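Local coordinates for agglutinin alpha chain (Maclura pomifera, PDB 3LLZ), which binds D-galactose-containing glycans, notably the T-antigen disaccharide Gal-beta-1,3-GalNAc, as a lectin of the jacalin family, at residues Thr79-Leu84 / Tyr122-Phe127; Ser69-Lys74 / Gly101-Leu106; Phe17-Glu22 / Gly50-Lys55. One frame throughout, in Å; residues are numbered along the deposited sequence.

Interaction 1 (Thr79-Leu84 / Tyr122-Phe127); sequences TVIRSL and YWLDYF. With NGA (2-acetamido-2-deoxy-beta-D-galactopyranose), chain C.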
loop_
_atom_site.group_PDB
_atom_site.type_symbol
_atom_site.label_atom_id
_atom_site.label_comp_id
_atom_site.label_asym_id
_atom_site.label_seq_id
_atom_site.Cartn_x
_atom_site.Cartn_y
_atom_site.Cartn_z
ATOM N N THR A 79 26.450 13.882 -16.044
ATOM C CA THR A 79 25.551 14.418 -15.025
ATOM C C THR A 79 25.423 13.355 -13.946
ATOM O O THR A 79 24.903 12.268 -14.194
ATOM C CB THR A 79 24.162 14.731 -15.607
ATOM O OG1 THR A 79 24.295 15.672 -16.679
ATOM C CG2 THR A 79 23.262 15.329 -14.530
ATOM N N VAL A 80 25.898 13.672 -12.750
ATOM C CA VAL A 80 25.886 12.715 -11.655
ATOM C C VAL A 80 25.465 13.321 -10.330
ATOM O O VAL A 80 25.295 14.537 -10.212
ATOM C CB VAL A 80 27.287 12.091 -11.471
ATOM C CG1 VAL A 80 27.689 11.337 -12.730
ATOM C CG2 VAL A 80 28.306 13.187 -11.155
ATOM N N ILE A 81 25.282 12.460 -9.335
ATOM C CA ILE A 81 24.917 12.909 -7.999
ATOM C C ILE A 81 26.238 13.293 -7.345
ATOM O O ILE A 81 27.096 12.441 -7.094
ATOM C CB ILE A 81 24.220 11.785 -7.191
ATOM C CG1 ILE A 81 22.884 11.411 -7.843
ATOM C CG2 ILE A 81 23.952 12.257 -5.769
ATOM C CD1 ILE A 81 22.996 10.881 -9.240
ATOM N N ARG A 82 26.408 14.585 -7.087
ATOM C CA ARG A 82 27.649 15.076 -6.505
ATOM C C ARG A 82 27.668 15.142 -4.990
ATOM O O ARG A 82 28.737 15.146 -4.381
ATOM C CB ARG A 82 27.977 16.452 -7.079
ATOM C CG ARG A 82 27.980 16.496 -8.596
ATOM C CD ARG A 82 28.721 17.716 -9.096
ATOM N NE ARG A 82 30.138 17.641 -8.756
ATOM C CZ ARG A 82 31.005 18.630 -8.948
ATOM N NH1 ARG A 82 30.598 19.776 -9.479
ATOM N NH2 ARG A 82 32.280 18.471 -8.617
ATOM N N SER A 83 26.490 15.193 -4.379
ATOM C CA SER A 83 26.410 15.265 -2.930
ATOM C C SER A 83 25.131 14.625 -2.414
ATOM O O SER A 83 24.120 14.584 -3.118
ATOM C CB SER A 83 26.474 16.728 -2.475
ATOM O OG SER A 83 26.417 16.829 -1.066
ATOM N N LEU A 84 25.195 14.126 -1.184
ATOM C CA LEU A 84 24.055 13.494 -0.529
ATOM C C LEU A 84 23.991 13.845 0.948
ATOM O O LEU A 84 25.017 13.981 1.617
ATOM C CB LEU A 84 24.131 11.970 -0.658
ATOM C CG LEU A 84 23.805 11.332 -2.008
ATOM C CD1 LEU A 84 24.154 9.852 -1.941
ATOM C CD2 LEU A 84 22.332 11.523 -2.341
ATOM N N TYR A 122 31.650 5.728 -13.071
ATOM C CA TYR A 122 32.740 6.294 -12.296
ATOM C C TYR A 122 32.098 6.880 -11.040
ATOM O O TYR A 122 32.669 6.834 -9.952
ATOM C CB TYR A 122 33.453 7.391 -13.093
ATOM C CG TYR A 122 34.522 6.854 -14.019
ATOM C CD1 TYR A 122 34.222 5.885 -14.975
ATOM C CD2 TYR A 122 35.841 7.288 -13.911
ATOM C CE1 TYR A 122 35.212 5.356 -15.800
ATOM C CE2 TYR A 122 36.840 6.767 -14.731
ATOM C CZ TYR A 122 36.517 5.800 -15.672
ATOM O OH TYR A 122 37.504 5.267 -16.470
ATOM N N TRP A 123 30.888 7.408 -11.204
ATOM C CA TRP A 123 30.146 8.009 -10.101
ATOM C C TRP A 123 28.689 7.578 -10.150
ATOM O O TRP A 123 28.246 6.945 -11.112
ATOM C CB TRP A 123 30.233 9.537 -10.191
ATOM C CG TRP A 123 31.644 10.003 -10.250
ATOM C CD1 TRP A 123 32.551 9.983 -9.234
ATOM C CD2 TRP A 123 32.357 10.425 -11.420
ATOM N NE1 TRP A 123 33.792 10.357 -9.698
ATOM C CE2 TRP A 123 33.700 10.633 -11.036
ATOM C CE3 TRP A 123 31.992 10.641 -12.756
ATOM C CZ2 TRP A 123 34.684 11.047 -11.944
ATOM C CZ3 TRP A 123 32.971 11.053 -13.660
ATOM C CH2 TRP A 123 34.301 11.250 -13.245
ATOM N N LEU A 124 27.953 7.916 -9.097
ATOM C CA LEU A 124 26.530 7.599 -9.023
ATOM C C LEU A 124 25.833 8.443 -10.084
ATOM O O LEU A 124 25.733 9.662 -9.952
ATOM C CB LEU A 124 26.004 7.945 -7.628
ATOM C CG LEU A 124 24.507 7.766 -7.373
ATOM C CD1 LEU A 124 24.094 6.322 -7.633
ATOM C CD2 LEU A 124 24.205 8.162 -5.933
ATOM N N ASP A 125 25.360 7.797 -11.143
ATOM C CA ASP A 125 24.711 8.507 -12.242
ATOM C C ASP A 125 23.356 9.074 -11.860
ATOM O O ASP A 125 23.028 10.221 -12.178
ATOM C CB ASP A 125 24.534 7.575 -13.438
ATOM C CG ASP A 125 25.838 6.968 -13.894
ATOM O OD1 ASP A 125 26.775 7.738 -14.204
ATOM O OD2 ASP A 125 25.921 5.726 -13.945
ATOM N N TYR A 126 22.568 8.250 -11.188
ATOM C CA TYR A 126 21.236 8.635 -10.763
ATOM C C TYR A 126 20.719 7.547 -9.845
ATOM O O TYR A 126 21.308 6.475 -9.751
ATOM C CB TYR A 126 20.302 8.773 -11.974
ATOM C CG TYR A 126 20.207 7.541 -12.857
ATOM C CD1 TYR A 126 20.917 7.462 -14.055
ATOM C CD2 TYR A 126 19.404 6.457 -12.495
ATOM C CE1 TYR A 126 20.829 6.335 -14.876
ATOM C CE2 TYR A 126 19.311 5.325 -13.308
ATOM C CZ TYR A 126 20.027 5.272 -14.494
ATOM O OH TYR A 126 19.946 4.152 -15.296
ATOM N N PHE A 127 19.624 7.827 -9.152
ATOM C CA PHE A 127 19.041 6.830 -8.274
ATOM C C PHE A 127 17.578 7.138 -8.031
ATOM O O PHE A 127 17.130 8.275 -8.199
ATOM C CB PHE A 127 19.792 6.768 -6.937
ATOM C CG PHE A 127 19.522 7.934 -6.027
ATOM C CD1 PHE A 127 18.530 7.857 -5.055
ATOM C CD2 PHE A 127 20.257 9.108 -6.146
ATOM C CE1 PHE A 127 18.273 8.940 -4.210
ATOM C CE2 PHE A 127 20.008 10.193 -5.311
ATOM C CZ PHE A 127 19.014 10.108 -4.340
HETATM C C1 NGA C . 31.182 5.730 -17.192
HETATM C C2 NGA C . 29.899 5.077 -17.736
HETATM C C3 NGA C . 28.935 6.193 -18.124
HETATM C C4 NGA C . 28.625 7.033 -16.877
HETATM C C5 NGA C . 29.951 7.622 -16.360
HETATM C C6 NGA C . 29.823 8.503 -15.121
HETATM C C7 NGA C . 29.733 3.012 -18.960
HETATM C C8 NGA C . 30.169 2.171 -20.147
HETATM N N2 NGA C . 30.209 4.252 -18.887
HETATM O O1 NGA C . 32.072 4.752 -16.790
HETATM O O3 NGA C . 27.730 5.686 -18.761
HETATM O O4 NGA C . 28.040 6.209 -15.876
HETATM O O5 NGA C . 30.889 6.560 -16.050
HETATM O O6 NGA C . 29.565 7.745 -13.943
HETATM O O7 NGA C . 28.968 2.539 -18.121
HETATM O O HOH W 1 26.335 10.038 -15.602
#
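Asp125 OD1 accepts three hydrogen bonds, and one of them runs through a water to Thr79. O4 of the bound N-acetylgalactosamine donates to Asp125 OD1 at 2.6 Å and O6 of the same sugar at 2.8 Å. A water donates to Asp125 OD1 at 2.7 Å and, with its other proton, to the carbonyl oxygen of Thr79, tying the carboxylate to strand 78-88. With CG lying beside its own backbone N (chi1 -56°), the carboxylate turns from strand 79-84 to the sugar. Its second oxygen, OD2, takes a hydrogen bond from Ser119 OG and a weak one from Gly1 N. Backbone N-H groups add to the grip: Tyr122 N donates to the sugar ring oxygen O5 and Trp123 N to O6, and Gly1 N also bonds to the sugar.

Behind the pocket the strands cross at 89°, too steeply for a beta ladder, yet one bond joins them: Ile81 N reaches Leu124 O at 2.9 Å, almost straight at 175°. Branched and aromatic residues fill the crossing of two sheets of the beta-prism. Ile81 CG1 meets the edge of the Phe127 ring in its plane, 3.9 Å from CD2, while Ile81 CB touches Leu124 CD2. Leu84 CD2 lies 4.0 Å from Phe127 CE2, the two side chains running alongside in opposite senses. Nearer the sugar, Val80 CG1 lies 4.0 Å from Trp123 CB.

O4 is axial in galactose and N-acetylgalactosamine but equatorial in glucose, so the grip on O4 is consistent with, and probably contributes to, the galactose specificity of this lectin.

Interaction 2 (Ser69-Lys74 / Gly101-Leu106); sequences SGYVGK and GTPFSL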
loop_
_atom_site.group_PDB
_atom_site.type_symbol
_atom_site.label_atom_id
_atom_site.label_comp_id
_atom_site.label_asym_id
_atom_site.label_seq_id
_atom_site.Cartn_x
_atom_site.Cartn_y
_atom_site.Cartn_z
ATOM N N SER A 69 18.464 14.403 0.414
ATOM C CA SER A 69 18.657 15.572 -0.431
ATOM C C SER A 69 20.082 15.553 -0.946
ATOM O O SER A 69 20.898 14.746 -0.507
ATOM C CB SER A 69 18.395 16.863 0.361
ATOM O OG SER A 69 19.275 16.990 1.467
ATOM N N GLY A 70 20.383 16.442 -1.883
ATOM C CA GLY A 70 21.727 16.478 -2.418
ATOM C C GLY A 70 21.840 17.409 -3.598
ATOM O O GLY A 70 20.972 18.252 -3.827
ATOM N N TYR A 71 22.921 17.251 -4.352
ATOM C CA TYR A 71 23.165 18.078 -5.521
ATOM C C TYR A 71 23.511 17.236 -6.734
ATOM O O TYR A 71 24.160 16.195 -6.616
ATOM C CB TYR A 71 24.311 19.059 -5.261
ATOM C CG TYR A 71 23.910 20.267 -4.453
ATOM C CD1 TYR A 71 23.828 20.210 -3.063
ATOM C CD2 TYR A 71 23.584 21.463 -5.085
ATOM C CE1 TYR A 71 23.431 21.323 -2.322
ATOM C CE2 TYR A 71 23.185 22.575 -4.357
ATOM C CZ TYR A 71 23.111 22.499 -2.978
ATOM O OH TYR A 71 22.714 23.605 -2.260
ATOM N N VAL A 72 23.065 17.706 -7.893
ATOM C CA VAL A 72 23.313 17.049 -9.166
ATOM C C VAL A 72 24.133 18.011 -10.007
ATOM O O VAL A 72 23.824 19.198 -10.078
ATOM C CB VAL A 72 21.999 16.736 -9.904
ATOM C CG1 VAL A 72 22.300 16.234 -11.307
ATOM C CG2 VAL A 72 21.210 15.691 -9.135
ATOM N N GLY A 73 25.182 17.500 -10.639
ATOM C CA GLY A 73 26.017 18.355 -11.459
ATOM C C GLY A 73 26.897 17.530 -12.369
ATOM O O GLY A 73 26.888 16.305 -12.306
ATOM N N LYS A 74 27.670 18.198 -13.214
ATOM C CA LYS A 74 28.538 17.485 -14.135
ATOM C C LYS A 74 29.961 17.295 -13.637
ATOM O O LYS A 74 30.545 18.164 -12.985
ATOM C CB LYS A 74 28.568 18.197 -15.491
ATOM C CG LYS A 74 27.266 18.122 -16.273
ATOM C CD LYS A 74 27.399 18.819 -17.614
ATOM C CE LYS A 74 26.127 18.687 -18.436
ATOM N NZ LYS A 74 26.250 19.363 -19.761
ATOM N N GLY A 101 25.772 22.735 -7.834
ATOM C CA GLY A 101 24.951 22.286 -8.939
ATOM C C GLY A 101 23.475 22.485 -8.660
ATOM O O GLY A 101 23.087 23.448 -7.997
ATOM N N THR A 102 22.655 21.573 -9.166
ATOM C CA THR A 102 21.209 21.639 -8.981
ATOM C C THR A 102 20.789 20.823 -7.763
ATOM O O THR A 102 21.065 19.628 -7.680
ATOM C CB THR A 102 20.479 21.100 -10.222
ATOM O OG1 THR A 102 20.858 21.876 -11.366
ATOM C CG2 THR A 102 18.968 21.173 -10.038
ATOM N N PRO A 103 20.122 21.462 -6.793
ATOM C CA PRO A 103 19.700 20.719 -5.604
ATOM C C PRO A 103 18.427 19.920 -5.827
ATOM O O PRO A 103 17.631 20.219 -6.716
ATOM C CB PRO A 103 19.498 21.818 -4.568
ATOM C CG PRO A 103 18.950 22.938 -5.407
ATOM C CD PRO A 103 19.850 22.905 -6.637
ATOM N N PHE A 104 18.259 18.880 -5.019
ATOM C CA PHE A 104 17.059 18.060 -5.072
ATOM C C PHE A 104 16.790 17.632 -3.644
ATOM O O PHE A 104 17.705 17.570 -2.819
ATOM C CB PHE A 104 17.244 16.838 -5.992
ATOM C CG PHE A 104 18.169 15.791 -5.447
ATOM C CD1 PHE A 104 17.693 14.785 -4.605
ATOM C CD2 PHE A 104 19.518 15.807 -5.774
ATOM C CE1 PHE A 104 18.556 13.814 -4.102
ATOM C CE2 PHE A 104 20.383 14.843 -5.277
ATOM C CZ PHE A 104 19.902 13.845 -4.439
ATOM N N SER A 105 15.531 17.355 -3.340
ATOM C CA SER A 105 15.186 16.943 -1.993
ATOM C C SER A 105 13.922 16.119 -1.973
ATOM O O SER A 105 12.957 16.417 -2.682
ATOM C CB SER A 105 14.995 18.168 -1.095
ATOM O OG SER A 105 13.918 18.971 -1.553
ATOM N N LEU A 106 13.945 15.067 -1.167
ATOM C CA LEU A 106 12.781 14.221 -1.010
ATOM C C LEU A 106 12.474 14.127 0.472
ATOM O O LEU A 106 12.999 13.261 1.178
ATOM C CB LEU A 106 13.013 12.816 -1.573
ATOM C CG LEU A 106 11.785 11.904 -1.417
ATOM C CD1 LEU A 106 10.658 12.381 -2.328
ATOM C CD2 LEU A 106 12.166 10.472 -1.749
HETATM O O HOH W 2 23.557 21.139 -12.213
#
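Phe104 carries its ring between its own backbone N and carbonyl carbon (chi1 71°), a rotation that swings it across to the neighbouring strand and lays it over Gly70. Tyr71 is turned differently: its CG stands beside the backbone N (chi1 -79°), and the ring leans over Pro103 on the other side of the sheet. Gly70 N lies over the centre of the Phe104 ring, 3.6 Å above the plane, and Ser69 C sits over the same face nearer the rim. Glycine suits this place because its bare backbone lets the ring lie flat against it, the cross-strand pairing known as aromatic rescue of glycine.

Val72 extends the same face, its CG2 meeting Phe104 CD2 at 3.8 Å with the two side chains about at right angles. On the opposite face, Pro103 CB makes a CH-pi contact with Tyr71, 4.1 Å from the ring centroid, while Gly101 O stands at the ring edge.

The strands are antiparallel neighbours in one sheet of the jacalin beta-prism, 102-108 being outermost within the chain. Gly70 and Phe104 bond each other twice, N to O, as do Val72 and Thr102; Val72 N reaches Thr102 O at 2.8 Å. Pro103, lacking an N-H, falls in a non-hydrogen-bonded pair with Tyr71, where none is needed across the ladder. A water donates to Val72 O at 2.9 Å and is also bonded to Thr102 OG1. Beyond the sheet, Pro103 packs on Pro103 of a second subunit, and the Phe104 ring stacks with an aromatic side chain of a bound peptide of another chain, probably a beta chain of the lectin.

Interaction 3 (Phe17-Glu22 / Gly50-Lys55); sequences FEYNSE and GFKPVK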
loop_
_atom_site.group_PDB
_atom_site.type_symbol
_atom_site.label_atom_id
_atom_site.label_comp_id
_atom_site.label_asym_id
_atom_site.label_seq_id
_atom_site.Cartn_x
_atom_site.Cartn_y
_atom_site.Cartn_z
ATOM N N PHE A 17 28.502 4.364 1.542
ATOM C CA PHE A 17 28.760 4.907 0.221
ATOM C C PHE A 17 30.047 5.709 0.193
ATOM O O PHE A 17 30.584 6.081 1.239
ATOM C CB PHE A 17 27.572 5.754 -0.260
ATOM C CG PHE A 17 27.332 7.007 0.541
ATOM C CD1 PHE A 17 27.901 8.216 0.154
ATOM C CD2 PHE A 17 26.502 6.985 1.659
ATOM C CE1 PHE A 17 27.646 9.389 0.864
ATOM C CE2 PHE A 17 26.240 8.155 2.377
ATOM C CZ PHE A 17 26.814 9.358 1.975
ATOM N N GLU A 18 30.546 5.946 -1.014
ATOM C CA GLU A 18 31.782 6.687 -1.213
ATOM C C GLU A 18 31.494 8.092 -1.705
ATOM O O GLU A 18 30.455 8.350 -2.308
ATOM C CB GLU A 18 32.648 5.991 -2.260
ATOM C CG GLU A 18 33.068 4.582 -1.922
ATOM C CD GLU A 18 33.772 3.915 -3.084
ATOM O OE1 GLU A 18 33.187 3.888 -4.189
ATOM O OE2 GLU A 18 34.904 3.415 -2.897
ATOM N N TYR A 19 32.429 9.001 -1.451
ATOM C CA TYR A 19 32.289 10.370 -1.910
ATOM C C TYR A 19 33.675 10.972 -2.076
ATOM O O TYR A 19 34.631 10.543 -1.433
ATOM C CB TYR A 19 31.456 11.194 -0.921
ATOM C CG TYR A 19 32.119 11.441 0.414
ATOM C CD1 TYR A 19 32.922 12.564 0.620
ATOM C CD2 TYR A 19 31.946 10.553 1.473
ATOM C CE1 TYR A 19 33.534 12.794 1.850
ATOM C CE2 TYR A 19 32.557 10.772 2.706
ATOM C CZ TYR A 19 33.347 11.894 2.887
ATOM O OH TYR A 19 33.951 12.114 4.104
ATOM N N ASN A 20 33.779 11.950 -2.965
ATOM C CA ASN A 20 35.041 12.629 -3.223
ATOM C C ASN A 20 34.730 14.119 -3.229
ATOM O O ASN A 20 33.986 14.601 -4.082
ATOM C CB ASN A 20 35.603 12.192 -4.578
ATOM C CG ASN A 20 36.974 12.774 -4.859
ATOM O OD1 ASN A 20 37.181 13.983 -4.753
ATOM N ND2 ASN A 20 37.916 11.914 -5.229
ATOM N N SER A 21 35.297 14.838 -2.266
ATOM C CA SER A 21 35.069 16.271 -2.128
ATOM C C SER A 21 35.383 17.097 -3.370
ATOM O O SER A 21 35.044 18.278 -3.431
ATOM C CB SER A 21 35.872 16.809 -0.942
ATOM O OG SER A 21 35.486 16.162 0.259
ATOM N N GLU A 22 36.021 16.483 -4.359
ATOM C CA GLU A 22 36.367 17.198 -5.582
ATOM C C GLU A 22 35.511 16.769 -6.766
ATOM O O GLU A 22 35.345 17.524 -7.724
ATOM C CB GLU A 22 37.846 16.982 -5.916
ATOM C CG GLU A 22 38.796 17.329 -4.776
ATOM C CD GLU A 22 38.717 18.788 -4.363
ATOM O OE1 GLU A 22 39.339 19.149 -3.341
ATOM O OE2 GLU A 22 38.042 19.576 -5.060
ATOM N N GLY A 50 39.814 6.038 -4.992
ATOM C CA GLY A 50 40.173 7.381 -4.572
ATOM C C GLY A 50 39.090 8.097 -3.788
ATOM O O GLY A 50 39.152 9.312 -3.599
ATOM N N PHE A 51 38.098 7.343 -3.323
ATOM C CA PHE A 51 36.992 7.916 -2.561
ATOM C C PHE A 51 37.186 7.799 -1.055
ATOM O O PHE A 51 38.034 7.047 -0.570
ATOM C CB PHE A 51 35.683 7.198 -2.900
ATOM C CG PHE A 51 35.222 7.383 -4.313
ATOM C CD1 PHE A 51 34.539 8.533 -4.692
ATOM C CD2 PHE A 51 35.447 6.392 -5.262
ATOM C CE1 PHE A 51 34.081 8.695 -5.997
ATOM C CE2 PHE A 51 34.994 6.539 -6.573
ATOM C CZ PHE A 51 34.308 7.693 -6.942
ATOM N N LYS A 52 36.372 8.552 -0.324
ATOM C CA LYS A 52 36.366 8.515 1.130
ATOM C C LYS A 52 35.053 7.808 1.449
ATOM O O LYS A 52 34.008 8.166 0.905
ATOM C CB LYS A 52 36.335 9.927 1.714
ATOM C CG LYS A 52 37.493 10.811 1.284
ATOM C CD LYS A 52 37.376 12.214 1.870
ATOM C CE LYS A 52 37.612 12.226 3.376
ATOM N NZ LYS A 52 36.592 11.448 4.132
ATOM N N PRO A 53 35.091 6.765 2.288
ATOM C CA PRO A 53 33.825 6.092 2.592
ATOM C C PRO A 53 33.120 6.616 3.837
ATOM O O PRO A 53 33.746 7.151 4.752
ATOM C CB PRO A 53 34.236 4.626 2.757
ATOM C CG PRO A 53 35.533 4.532 2.003
ATOM C CD PRO A 53 36.205 5.815 2.406
ATOM N N VAL A 54 31.804 6.459 3.854
ATOM C CA VAL A 54 30.989 6.870 4.982
ATOM C C VAL A 54 30.043 5.715 5.266
ATOM O O VAL A 54 29.458 5.144 4.347
ATOM C CB VAL A 54 30.169 8.140 4.673
ATOM C CG1 VAL A 54 29.461 7.987 3.350
ATOM C CG2 VAL A 54 29.161 8.395 5.788
ATOM N N LYS A 55 29.920 5.359 6.538
ATOM C CA LYS A 55 29.043 4.271 6.939
ATOM C C LYS A 55 28.004 4.809 7.909
ATOM O O LYS A 55 28.324 5.161 9.045
ATOM C CB LYS A 55 29.853 3.158 7.607
ATOM C CG LYS A 55 30.855 2.470 6.688
ATOM C CD LYS A 55 31.708 1.458 7.449
ATOM C CE LYS A 55 30.857 0.390 8.124
ATOM N NZ LYS A 55 30.087 -0.426 7.145
HETATM O O HOH W 3 37.724 4.445 -3.233
HETATM O O HOH W 4 33.799 9.592 6.127
#
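The Tyr19 ring has Lys52 CB over one face, 4.0 Å from the ring centroid in a CH-pi contact, while Val54 CG1 and a water lie at its edge. Val54 also packs on a face of the Phe17 ring, though its methyl is modelled doubtfully close. The Phe51 ring receives Tyr19 C at its edge and Asn20 CB obliquely, 3.8 Å from CD1. Glu18 crosses Phe51 at about a right angle, its carboxylate inclined by 36° to the ring, with the aliphatic part of the side chain packed on Phe51 CB.

Lys52 suits its place because its methylenes can cover a ring while its ammonium group reaches a hydroxyl. The chain lies over one face of Tyr19, and bends at its last two torsions (chi3 70°, chi4 -64°) bring Lys52 NZ onto Tyr19 OH from above that face, well out of the ring plane, to donate at 2.7 Å. The edge water gives a proton to Pro53 O at 2.8 Å and is bonded to the same hydroxyl.

Strands 11-19 and 52-57 run antiparallel in one sheet of the jacalin beta-prism, with 52-57 outermost within the chain. Paired backbone bonds join Phe17 to Val54 and Tyr19 to Lys52; Lys52 N reaches Tyr19 O at 2.9 Å. Pro53 faces Glu18 in the non-hydrogen-bonded pair between them, a position that asks no N-H of a proline.

Past the ladder a second water links the two segments, donating to Glu18 OE2 at 3.0 Å and accepting from Phe51 N; Glu18 OE1 takes the amide of Gly27. Asn20 OD1 accepts from Glu22 N at 2.8 Å, forming an Asx turn where strand 11-19 gives way to loop. On the inner side, the Phe17 ring meets Tyr96 edge-to-face.

Interaction 1 is buried and joins two different sheets at a steep crossing, with a single backbone bond, apolar contacts and a sugar-binding carboxylate. Interactions 2 and 3 are partly buried antiparallel ladders, each tying an outermost strand of its sheet to a neighbour by paired backbone bonds and cross-strand contacts with aromatic rings. Interactions 1 and 2 share a sheet: strands 65-75 and 78-88 lie side by side, and Val72 packs on Thr79. Interaction 3 lies in the third sheet of the chain but reaches interaction 1 where Phe51 touches Trp123; its centre is about 17 Å from that of interaction 2. Interaction 2 meets a second subunit, whereas interaction 3 touches no other protein chain of the assembly.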